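PDB 4AMQ: L544 from Acanthamoeba polyphaga mimivirus, which is a nucleotidyl transferase of the virion that binds manganese and magnesium ions and may take part in transcription-coupled DNA repair. Local coordinates for residues Leu251-Tyr254 and Phe255-Asp258. Numbering follows the deposited sequence.
Sequences LRFY and FKND
Leu-251 O accepts a hydrogen bond from Phe-255 N at 2.9 Å, an ordinary i to i+4 helical bond, and Phe-255 CD2 also comes to 3.2 Å from Leu-251 O; the carbonyl oxygen sits at the edge of that ring, near its plane. One residue on the pattern tightens: Lys-256 N bonds to Phe-253 O at 3.2 Å, meeting it from above the carbonyl plane rather than along a lone pair. Tyr-254 and Phe-255 make a T-shaped pair, planes at 72°, in which the tyrosine edge points CD1 at the centre of the phenylalanine face. Different first torsions bring the neighbouring rings together: Tyr-254 CG is anti to its own N (chi1 -177°), whereas Phe-255 CG is anti to its carbonyl carbon (chi1 -70°). A wholly apolar ring suits this buried place, where Ile-261, Ile-370 and Ile-371 also touch it. Here helix 248-254 of the helical domain ends, and a type I beta turn from Phe-255 to Asp-258 leads into helix 259-272, with Asp-258 as its N-cap; its short side chain reaches forward, OD1 accepting the amide of Ile-261 in the first turn of that helix. A water bridges Tyr-254 O and Asn-257 N, joining the helix end to the turn. Lys-256 is exposed, yet its flexible chain bends at chi2, chi3 and chi4 to lie beside Phe-253, placing CE over one ring face in a CH-pi contact, 4.0 Å from the centroid of the Phe-253 ring. On the helix itself, Arg-252 is long enough for its NH1 to form salt bridges with Glu-266 and Glu-270 of helix 259-272.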
loop_
_atom_site.group_PDB
_atom_site.type_symbol
_atom_site.label_atom_id
_atom_site.label_comp_id
_atom_site.label_asym_id
_atom_site.label_seq_id
_atom_site.Cartn_x
_atom_site.Cartn_y
_atom_site.Cartn_z
ATOM N N LEU A 251 7.719 18.489 3.099
ATOM C CA LEU A 251 7.776 19.647 3.985
ATOM C C LEU A 251 7.687 19.229 5.449
ATOM O O LEU A 251 8.394 19.767 6.296
ATOM C CB LEU A 251 6.666 20.648 3.654
ATOM C CG LEU A 251 6.673 21.260 2.253
ATOM C CD1 LEU A 251 5.596 22.329 2.140
ATOM C CD2 LEU A 251 8.040 21.837 1.921
ATOM N N ARG A 252 6.815 18.269 5.743
ATOM C CA ARG A 252 6.662 17.790 7.112
ATOM C C ARG A 252 7.963 17.165 7.605
ATOM O O ARG A 252 8.338 17.323 8.766
ATOM C CB ARG A 252 5.501 16.796 7.230
ATOM C CG ARG A 252 5.293 16.264 8.647
ATOM C CD ARG A 252 4.011 15.452 8.771
ATOM N NE ARG A 252 3.998 14.297 7.877
ATOM C CZ ARG A 252 2.996 13.427 7.792
ATOM N NH1 ARG A 252 1.914 13.574 8.549
ATOM N NH2 ARG A 252 3.076 12.408 6.948
ATOM N N PHE A 253 8.655 16.458 6.719
ATOM C CA PHE A 253 9.948 15.892 7.066
ATOM C C PHE A 253 10.959 17.008 7.325
ATOM O O PHE A 253 11.715 16.958 8.294
ATOM C CB PHE A 253 10.458 14.959 5.966
ATOM C CG PHE A 253 11.787 14.328 6.278
ATOM C CD1 PHE A 253 11.857 13.157 7.016
ATOM C CD2 PHE A 253 12.969 14.913 5.843
ATOM C CE1 PHE A 253 13.081 12.574 7.311
ATOM C CE2 PHE A 253 14.193 14.337 6.132
ATOM C CZ PHE A 253 14.250 13.164 6.866
ATOM N N TYR A 254 10.957 18.019 6.462
ATOM C CA TYR A 254 11.885 19.138 6.599
ATOM C C TYR A 254 11.717 19.832 7.948
ATOM O O TYR A 254 12.700 20.175 8.604
ATOM C CB TYR A 254 11.693 20.147 5.463
ATOM C CG TYR A 254 12.679 21.299 5.488
ATOM C CD1 TYR A 254 12.416 22.446 6.225
ATOM C CD2 TYR A 254 13.870 21.236 4.776
ATOM C CE1 TYR A 254 13.313 23.502 6.253
ATOM C CE2 TYR A 254 14.775 22.284 4.796
ATOM C CZ TYR A 254 14.492 23.414 5.536
ATOM O OH TYR A 254 15.389 24.458 5.559
ATOM N N PHE A 255 10.467 20.024 8.362
ATOM C CA PHE A 255 10.168 20.754 9.590
ATOM C C PHE A 255 9.904 19.841 10.783
ATOM O O PHE A 255 9.318 20.277 11.774
ATOM C CB PHE A 255 8.954 21.666 9.386
ATOM C CG PHE A 255 9.212 22.836 8.480
ATOM C CD1 PHE A 255 9.926 23.936 8.936
ATOM C CD2 PHE A 255 8.729 22.849 7.183
ATOM C CE1 PHE A 255 10.162 25.020 8.110
ATOM C CE2 PHE A 255 8.963 23.930 6.350
ATOM C CZ PHE A 255 9.680 25.018 6.817
ATOM N N LYS A 256 10.328 18.583 10.696
ATOM C CA LYS A 256 9.980 17.602 11.727
ATOM C C LYS A 256 10.445 18.029 13.121
ATOM O O LYS A 256 9.802 17.711 14.122
ATOM C CB LYS A 256 10.543 16.219 11.386
ATOM C CG LYS A 256 11.980 16.018 11.839
ATOM C CD LYS A 256 12.892 15.657 10.685
ATOM C CE LYS A 256 12.978 14.155 10.508
ATOM N NZ LYS A 256 13.481 13.505 11.751
ATOM N N ASN A 257 11.562 18.750 13.180
ATOM C CA ASN A 257 12.135 19.168 14.456
ATOM C C ASN A 257 11.734 20.579 14.868
ATOM O O ASN A 257 12.254 21.121 15.844
ATOM C CB ASN A 257 13.658 19.032 14.435
ATOM C CG ASN A 257 14.108 17.591 14.350
ATOM O OD1 ASN A 257 13.403 16.684 14.796
ATOM N ND2 ASN A 257 15.281 17.369 13.773
ATOM N N ASP A 258 10.817 21.173 14.115
ATOM C CA ASP A 258 10.234 22.448 14.501
ATOM C C ASP A 258 8.842 22.183 15.054
ATOM O O ASP A 258 7.927 21.844 14.304
ATOM C CB ASP A 258 10.154 23.389 13.301
ATOM C CG ASP A 258 9.751 24.799 13.690
ATOM O OD1 ASP A 258 8.577 25.005 14.061
ATOM O OD2 ASP A 258 10.607 25.707 13.616
HETATM O O HOH W 1 13.255 20.108 11.344
#